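PDB 3QFK: uncharacterized protein from Staphylococcus aureus subsp. aureus, which is of unknown function but has the two-domain make-up of the 5'-nucleotidase family, its calcineurin-like phosphoesterase domain carrying a zinc ion and a manganese ion. Local coordinates for residues Y23-V28 / K67-D72; I202-H207 / D241-G246; N433-G438 / N476-G481. All coordinates share one frame; numbering follows the deposited sequence.

In the fold
From the N terminus, contact 1 comes first: it pairs strand 19-25 with strand 64-69 after the chain has passed through helix 48-59, and its loop ends carry metal ligands. Contact 2 repeats this pattern in the second sheet of the calcineurin-like domain, strand 201-207 returning through helix 229-236 to strand 242-244. The two meet where Asn-70 bonds to Tyr-206 and His-207, and both reach the manganese ion. Contact 3 closes a loop in the C-terminal domain, tying strand 435-438 to helix 476-479 beside 2-oxoglutaric acid, about 29 Å from contact 1 between centres. The three loops follow in series, neither nesting nor crossing.

Contact 1 of 3, residues Y23-V28 / K67-D72; sequences YVVSDV and KIDNGD. With ZN (zinc ion), chain B; MN (manganese (II) ion), chain C.
Strands 23-25 and 67-69 run parallel, their axes 4.7 Å apart and splayed by 21°, with Tyr-23 beside Lys-67, Val-24 beside Ile-68 and Val-25 beside Asp-69. Backbone bonds from Ile-68 N to Tyr-23 O, Val-25 N to Ile-68 O and Asn-70 N to Val-25 O form the ladder. Beyond it Asp-27 N still reaches Gly-71 O at 3.0 Å. On one face of the sheet Val-24 CG2 packs on Ile-68 CG2 at 3.9 Å. On the other, the Asp-69 carboxylate, which also has Tyr-97 as a partner, crosses Val-25 at about a right angle. Asp-69 OD1 closes an Asx turn by accepting from Gly-71 N, which stands 45° above the carboxylate plane; Asp-69 OD2, also near Val-28 CG2, accepts a hydrogen bond from a water at 2.7 Å. That water donates to Gly-71 O as well and accepts from Val-28 N, stitching both loops together. Ser-26 OG donates to Asp-27 OD2 over 2.6 Å, leaving OD1 for the metal. Asp-27 and Asp-72 lie side by side and point the same way, their carboxylate planes 88° apart. Asp-27 OD1 and Asp-72 OD2 approach to 3.1 Å because both bind zinc, the former at 2.2 Å. Asp-72 OD2 also binds manganese, at 2.4 Å, and one water bridges the two ions. His-29 and His-249 complete the protein ligands of zinc, and Asn-109, His-207 and His-247 those of manganese; Asp-72 OD1 is held by His-110. The strands form a beta-alpha-beta unit with helix 48-59, and the loops after them carry the two-metal site of the calcineurin-like phosphoesterase fold. With one aspartate oxygen shared between two cations, the closeness of the two acceptors is probably offset by the metals, and the loop pairing places both aspartates at the ions.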
# COMPACT_ATOMS: atom_id res chain seq x y z
N TYR A 23 -1.54 15.67 15.96
CA TYR A 23 -2.05 15.58 14.63
C TYR A 23 -1.31 14.49 13.89
O TYR A 23 -0.07 14.41 13.98
CB TYR A 23 -1.88 16.90 13.90
CG TYR A 23 -2.70 18.03 14.48
CD1 TYR A 23 -2.17 18.89 15.44
CD2 TYR A 23 -3.98 18.30 14.01
CE1 TYR A 23 -2.89 19.95 15.93
CE2 TYR A 23 -4.72 19.35 14.49
CZ TYR A 23 -4.15 20.18 15.46
OH TYR A 23 -4.86 21.20 15.97
N VAL A 24 -2.05 13.67 13.13
CA VAL A 24 -1.41 12.59 12.43
C VAL A 24 -1.90 12.40 11.01
O VAL A 24 -3.11 12.52 10.74
CB VAL A 24 -1.51 11.24 13.20
CG1 VAL A 24 -2.93 10.78 13.29
CG2 VAL A 24 -0.65 10.14 12.53
N VAL A 25 -0.94 12.22 10.10
CA VAL A 25 -1.24 11.86 8.74
C VAL A 25 -0.62 10.49 8.56
O VAL A 25 0.32 10.11 9.27
CB VAL A 25 -0.78 12.85 7.67
CG1 VAL A 25 -1.61 14.15 7.80
CG2 VAL A 25 0.76 13.10 7.72
N SER A 26 -1.20 9.70 7.68
CA SER A 26 -0.68 8.38 7.41
C SER A 26 -0.93 8.02 5.98
O SER A 26 -1.84 8.52 5.34
CB SER A 26 -1.35 7.35 8.32
OG SER A 26 -0.77 6.06 8.13
N ASP A 27 -0.07 7.16 5.46
CA ASP A 27 -0.21 6.67 4.11
C ASP A 27 -0.44 7.77 3.07
O ASP A 27 -1.32 7.67 2.21
CB ASP A 27 -1.33 5.63 4.06
CG ASP A 27 -1.06 4.44 4.94
OD1 ASP A 27 -0.53 3.45 4.42
OD2 ASP A 27 -1.36 4.48 6.15
N VAL A 28 0.36 8.83 3.19
CA VAL A 28 0.31 9.94 2.26
C VAL A 28 0.71 9.48 0.87
O VAL A 28 0.17 9.97 -0.13
CB VAL A 28 1.19 11.10 2.75
CG1 VAL A 28 1.21 12.20 1.72
CG2 VAL A 28 0.63 11.58 4.08
N LYS A 67 3.05 16.98 15.49
CA LYS A 67 2.70 16.61 14.13
C LYS A 67 3.47 15.31 13.81
O LYS A 67 4.69 15.25 13.95
CB LYS A 67 3.09 17.77 13.19
CG LYS A 67 2.60 17.62 11.77
CD LYS A 67 3.11 18.74 10.83
CE LYS A 67 2.58 20.12 11.18
NZ LYS A 67 3.06 21.18 10.17
N ILE A 68 2.72 14.30 13.37
CA ILE A 68 3.23 12.94 13.15
C ILE A 68 2.87 12.35 11.81
O ILE A 68 1.71 12.48 11.40
CB ILE A 68 2.53 11.98 14.15
CG1 ILE A 68 2.76 12.47 15.59
CG2 ILE A 68 2.99 10.54 13.93
CD1 ILE A 68 1.91 11.77 16.61
N ASP A 69 3.83 11.71 11.13
CA ASP A 69 3.55 10.99 9.89
C ASP A 69 3.68 9.48 10.19
O ASP A 69 4.73 9.01 10.67
CB ASP A 69 4.45 11.43 8.72
CG ASP A 69 4.25 10.58 7.45
OD1 ASP A 69 4.79 9.44 7.41
OD2 ASP A 69 3.60 11.04 6.47
N ASN A 70 2.66 8.70 9.87
CA ASN A 70 2.66 7.29 10.27
C ASN A 70 3.00 6.24 9.21
O ASN A 70 2.47 5.11 9.23
CB ASN A 70 1.32 6.98 10.95
CG ASN A 70 1.33 5.66 11.72
OD1 ASN A 70 2.32 5.30 12.38
ND2 ASN A 70 0.21 4.93 11.66
N GLY A 71 3.91 6.57 8.29
CA GLY A 71 4.40 5.59 7.31
C GLY A 71 3.76 5.57 5.94
O GLY A 71 2.69 6.13 5.72
N ASP A 72 4.41 4.86 5.02
CA ASP A 72 3.99 4.80 3.62
C ASP A 72 4.00 6.21 3.01
O ASP A 72 3.02 6.65 2.43
CB ASP A 72 2.64 4.09 3.46
CG ASP A 72 2.80 2.59 3.37
OD1 ASP A 72 3.92 2.10 3.57
OD2 ASP A 72 1.82 1.91 3.05
ZN ZN B . -0.34 2.40 2.49
MN MN C . 1.29 0.07 4.49
O HOH W 1 2.52 8.97 5.09
O HOH W 2 -0.34 0.77 0.71
O HOH W 3 -0.86 0.24 3.29

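Contact 2 of 3, residues I202-H207 / D241-G246; sequences IVVCYH and DIFITG. With MN (manganese (II) ion), chain C.
Val-204 and Phe-243 lie alongside each other and point the same way, Val-204 CG1 coming within 3.5 Å of Phe-243 CE1. With CG anti to its own N (chi1 -163°), the Phe-243 side chain also runs beside Tyr-206, whose CD2 is 4.1 Å from Phe-243 CZ. Met-232 of helix 229-236 covers all three, and Tyr-206 OH bonds to Glu-228 N. On the other face of the sheet Ile-244 CD1 touches two neighbours, Cys-205 SG at 3.8 Å and Val-203 CG1 at 4.1 Å. Val-203 CG2 leans instead on Ile-242 CD1, the two side chains running together. These faces belong to parallel strands joined by a beta-alpha-beta crossover through helix 229-236, within the second sheet of the calcineurin-like fold. Val-204 N donates to Ile-242 O, Tyr-206 N to Ile-244 O and Ile-244 N to Val-204 O. At the start of the pairing Asp-241 OD2 extends the ladder, accepting from Ile-202 N on its anti lone pair at 2.8 Å, while Ile-202 O accepts from both Asp-241 N and Ile-242 N. At the far end His-207 points away from its partner strand: NE2 binds manganese at 2.4 Å and ND1 bonds to Asn-70 O.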
# COMPACT_ATOMS: atom_id res chain seq x y z
N ILE A 202 1.17 7.09 27.39
CA ILE A 202 1.81 6.28 26.35
C ILE A 202 1.12 6.39 24.98
O ILE A 202 -0.09 6.18 24.84
CB ILE A 202 1.88 4.80 26.76
CG1 ILE A 202 2.81 4.66 27.97
CG2 ILE A 202 2.36 3.96 25.60
CD1 ILE A 202 2.89 3.27 28.56
N VAL A 203 1.91 6.73 23.97
CA VAL A 203 1.42 6.84 22.61
C VAL A 203 2.09 5.74 21.79
O VAL A 203 3.31 5.61 21.78
CB VAL A 203 1.78 8.22 22.00
CG1 VAL A 203 1.29 8.31 20.52
CG2 VAL A 203 1.22 9.37 22.88
N VAL A 204 1.28 4.91 21.15
CA VAL A 204 1.78 3.88 20.25
C VAL A 204 1.45 4.31 18.82
O VAL A 204 0.29 4.64 18.53
CB VAL A 204 1.12 2.53 20.51
CG1 VAL A 204 1.61 1.49 19.49
CG2 VAL A 204 1.39 2.08 21.94
N CYS A 205 2.46 4.35 17.96
CA CYS A 205 2.30 4.69 16.54
C CYS A 205 2.71 3.46 15.77
O CYS A 205 3.89 3.12 15.68
CB CYS A 205 3.17 5.88 16.12
SG CYS A 205 2.72 7.43 16.92
N TYR A 206 1.70 2.77 15.25
CA TYR A 206 1.85 1.51 14.57
C TYR A 206 1.43 1.59 13.13
O TYR A 206 0.29 1.96 12.84
CB TYR A 206 0.97 0.49 15.31
CG TYR A 206 0.84 -0.89 14.71
CD1 TYR A 206 1.97 -1.60 14.28
CD2 TYR A 206 -0.40 -1.53 14.64
CE1 TYR A 206 1.85 -2.90 13.76
CE2 TYR A 206 -0.53 -2.83 14.12
CZ TYR A 206 0.60 -3.51 13.70
OH TYR A 206 0.48 -4.78 13.19
N HIS A 207 2.37 1.32 12.21
CA HIS A 207 2.03 1.26 10.83
C HIS A 207 1.48 -0.14 10.56
O HIS A 207 2.18 -1.03 10.05
CB HIS A 207 3.17 1.53 9.87
CG HIS A 207 2.68 1.64 8.47
ND1 HIS A 207 2.16 2.82 7.97
CD2 HIS A 207 2.48 0.70 7.52
CE1 HIS A 207 1.72 2.61 6.74
NE2 HIS A 207 1.90 1.33 6.45
N ASP A 241 -2.75 5.25 25.98
CA ASP A 241 -3.64 6.41 25.97
C ASP A 241 -4.04 6.79 24.54
O ASP A 241 -5.19 7.13 24.29
CB ASP A 241 -2.96 7.55 26.71
CG ASP A 241 -2.63 7.18 28.14
OD1 ASP A 241 -3.59 6.99 28.93
OD2 ASP A 241 -1.42 7.06 28.47
N ILE A 242 -3.08 6.74 23.61
CA ILE A 242 -3.35 7.03 22.20
C ILE A 242 -2.76 5.90 21.33
O ILE A 242 -1.57 5.56 21.47
CB ILE A 242 -2.73 8.35 21.75
CG1 ILE A 242 -3.12 9.50 22.69
CG2 ILE A 242 -3.14 8.66 20.34
CD1 ILE A 242 -2.43 10.83 22.33
N PHE A 243 -3.61 5.31 20.48
CA PHE A 243 -3.20 4.24 19.54
C PHE A 243 -3.37 4.78 18.10
O PHE A 243 -4.49 4.93 17.60
CB PHE A 243 -4.03 2.96 19.77
CG PHE A 243 -3.43 1.72 19.16
CD1 PHE A 243 -2.18 1.27 19.54
CD2 PHE A 243 -4.13 0.95 18.26
CE1 PHE A 243 -1.62 0.13 18.98
CE2 PHE A 243 -3.58 -0.20 17.72
CZ PHE A 243 -2.33 -0.60 18.08
N ILE A 244 -2.25 5.12 17.46
CA ILE A 244 -2.26 5.68 16.11
C ILE A 244 -1.95 4.54 15.19
O ILE A 244 -1.00 3.79 15.43
CB ILE A 244 -1.21 6.80 16.00
CG1 ILE A 244 -1.70 8.03 16.77
CG2 ILE A 244 -0.92 7.17 14.54
CD1 ILE A 244 -0.64 9.10 16.94
N THR A 245 -2.79 4.35 14.17
CA THR A 245 -2.63 3.26 13.23
C THR A 245 -2.66 3.74 11.78
O THR A 245 -2.94 4.93 11.49
CB THR A 245 -3.72 2.17 13.45
OG1 THR A 245 -5.03 2.71 13.23
CG2 THR A 245 -3.63 1.63 14.86
N GLY A 246 -2.36 2.83 10.86
CA GLY A 246 -2.35 3.14 9.43
C GLY A 246 -2.41 1.84 8.67
O GLY A 246 -3.04 0.90 9.13
MN MN C . 1.29 0.07 4.49
O HOH W 3 -0.86 0.24 3.29

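Contact 3 of 3, residues N433-G438 / N476-G481; sequences NYDIYG and NYRAVG. With AKG (2-oxoglutaric acid), chain D.
The guanidinium of Arg-478 meets the carboxylate of Asp-435 side-on, one nitrogen to each oxygen, in a two-pronged salt bridge. The first prong is nearly straight (173°): Arg-478 NE reaches Asp-435 OD2 at 2.8 Å within the guanidinium plane and on the syn side of the acid. Arg-478 NH2 meets Asp-435 OD1 at 2.9 Å but comes from above the carboxylate plane; the two flat groups are turned 36° apart. A bend at chi2 (-76°) carries the arginine chain from the helix across to the acid. Arg-478 NH1 donates to Asn-433 OD1 at 3.0 Å, tilted out of both the amide and the guanidinium planes. NH1 also bonds to Gly-482 O and NH2 to Phe-432 O, so five bonds fix the buried guanidinium. Asn-433 OD1 in turn lies at the edge of the Tyr-477 ring, 3.8 Å from CE2. Asn-433 ND2, which also bonds to Gln-430 OE1, donates a hydrogen bond to a water at 2.8 Å, and the same water is hydrogen-bonded to Tyr-477 OH. One face of the Tyr-477 ring carries 2-oxoglutaric acid: its C4 stands over the ring centre, and O5 is 3.4 Å from CE1. Phe-432 also lines this pocket, so Arg-478 probably serves as a second-shell residue, bonded to the Phe-432 carbonyl and to the Asn-433 amide beside the tyrosine. Helix 476-479 ends in a Schellman motif with Gly-481 at positive phi, Gly-481 N bonding to Arg-478 O and Gly-482 N to Tyr-477 O. Strand 435-438 is outermost in its sheet and pairs with strand 359-363, on whose Cys-361 and Ala-363 Asp-435 rests; strand 469-475 comes next and runs straight into helix 476-479, from which Arg-478 reaches back to the outer strand.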
# COMPACT_ATOMS: atom_id res chain seq x y z
N ASN A 433 -5.10 -8.25 -5.80
CA ASN A 433 -4.93 -9.67 -5.48
C ASN A 433 -5.77 -10.63 -6.33
O ASN A 433 -5.84 -11.80 -6.01
CB ASN A 433 -5.09 -9.93 -3.97
CG ASN A 433 -3.86 -9.49 -3.18
OD1 ASN A 433 -2.72 -9.53 -3.68
ND2 ASN A 433 -4.08 -9.09 -1.95
N TYR A 434 -6.38 -10.12 -7.40
CA TYR A 434 -7.07 -10.97 -8.35
C TYR A 434 -6.23 -10.98 -9.62
O TYR A 434 -6.00 -9.94 -10.23
CB TYR A 434 -8.47 -10.46 -8.68
CG TYR A 434 -9.10 -11.20 -9.83
CD1 TYR A 434 -9.46 -12.54 -9.71
CD2 TYR A 434 -9.33 -10.57 -11.04
CE1 TYR A 434 -10.02 -13.21 -10.76
CE2 TYR A 434 -9.91 -11.22 -12.08
CZ TYR A 434 -10.26 -12.54 -11.93
OH TYR A 434 -10.84 -13.18 -12.98
N ASP A 435 -5.78 -12.15 -10.02
CA ASP A 435 -4.95 -12.29 -11.21
C ASP A 435 -5.76 -12.88 -12.36
O ASP A 435 -6.61 -13.75 -12.17
CB ASP A 435 -3.76 -13.21 -10.93
CG ASP A 435 -2.65 -12.54 -10.14
OD1 ASP A 435 -2.65 -11.30 -10.01
OD2 ASP A 435 -1.77 -13.26 -9.63
N ILE A 436 -5.46 -12.39 -13.55
CA ILE A 436 -6.02 -12.86 -14.79
C ILE A 436 -4.86 -13.57 -15.43
O ILE A 436 -3.77 -12.98 -15.57
CB ILE A 436 -6.46 -11.68 -15.67
CG1 ILE A 436 -7.58 -10.93 -14.94
CG2 ILE A 436 -6.92 -12.18 -17.06
CD1 ILE A 436 -7.96 -9.62 -15.56
N TYR A 437 -5.06 -14.83 -15.81
CA TYR A 437 -4.01 -15.65 -16.40
C TYR A 437 -4.09 -15.77 -17.91
O TYR A 437 -5.17 -15.89 -18.50
CB TYR A 437 -4.03 -17.06 -15.79
CG TYR A 437 -3.90 -17.07 -14.29
CD1 TYR A 437 -2.68 -17.36 -13.66
CD2 TYR A 437 -5.01 -16.74 -13.48
CE1 TYR A 437 -2.57 -17.34 -12.26
CE2 TYR A 437 -4.92 -16.74 -12.11
CZ TYR A 437 -3.71 -17.03 -11.49
OH TYR A 437 -3.65 -16.99 -10.11
N GLY A 438 -2.91 -15.81 -18.53
CA GLY A 438 -2.77 -15.93 -19.97
C GLY A 438 -1.88 -17.13 -20.26
O GLY A 438 -0.97 -17.44 -19.49
N ASN A 476 7.07 -9.78 -8.62
CA ASN A 476 7.89 -10.14 -7.47
C ASN A 476 7.08 -10.20 -6.18
O ASN A 476 7.39 -10.99 -5.29
CB ASN A 476 9.09 -9.21 -7.29
CG ASN A 476 8.67 -7.81 -6.87
OD1 ASN A 476 8.17 -7.02 -7.68
ND2 ASN A 476 8.88 -7.50 -5.59
N TYR A 477 6.03 -9.39 -6.10
CA TYR A 477 5.15 -9.40 -4.92
C TYR A 477 4.55 -10.80 -4.80
O TYR A 477 4.59 -11.42 -3.73
CB TYR A 477 4.07 -8.33 -5.09
CG TYR A 477 3.09 -8.19 -3.94
CD1 TYR A 477 3.37 -7.33 -2.87
CD2 TYR A 477 1.86 -8.80 -3.99
CE1 TYR A 477 2.45 -7.15 -1.84
CE2 TYR A 477 0.93 -8.63 -2.95
CZ TYR A 477 1.25 -7.80 -1.88
OH TYR A 477 0.33 -7.62 -0.88
N ARG A 478 4.00 -11.31 -5.88
CA ARG A 478 3.44 -12.69 -5.86
C ARG A 478 4.46 -13.74 -5.57
O ARG A 478 4.15 -14.72 -4.90
CB ARG A 478 2.87 -13.10 -7.22
CG ARG A 478 1.64 -12.51 -7.55
CD ARG A 478 0.45 -13.13 -6.79
NE ARG A 478 -0.71 -12.37 -7.24
CZ ARG A 478 -1.20 -11.30 -6.65
NH1 ARG A 478 -0.74 -10.89 -5.48
NH2 ARG A 478 -2.23 -10.67 -7.22
N ALA A 479 5.66 -13.56 -6.12
CA ALA A 479 6.74 -14.55 -5.97
C ALA A 479 7.09 -14.89 -4.52
O ALA A 479 7.54 -15.99 -4.25
CB ALA A 479 8.01 -14.13 -6.75
N VAL A 480 6.88 -13.94 -3.61
CA VAL A 480 7.17 -14.18 -2.21
C VAL A 480 5.89 -14.45 -1.42
O VAL A 480 5.89 -14.40 -0.20
CB VAL A 480 7.95 -12.99 -1.53
CG1 VAL A 480 9.39 -12.89 -2.08
CG2 VAL A 480 7.18 -11.71 -1.68
N GLY A 481 4.80 -14.74 -2.12
CA GLY A 481 3.51 -15.09 -1.47
C GLY A 481 2.54 -13.96 -1.20
O GLY A 481 1.49 -14.19 -0.60
C1 AKG D . -0.27 -2.58 -1.92
O1 AKG D . -1.16 -1.88 -2.45
O2 AKG D . -0.06 -2.52 -0.70
C2 AKG D . 0.55 -3.47 -2.75
O5 AKG D . 1.60 -3.88 -2.27
C3 AKG D . 0.14 -3.88 -4.15
C4 AKG D . 0.60 -5.30 -4.53
C5 AKG D . 1.44 -5.29 -5.79
O3 AKG D . 1.05 -5.94 -6.79
O4 AKG D . 2.50 -4.65 -5.79
O HOH W 4 -2.18 -8.24 -0.03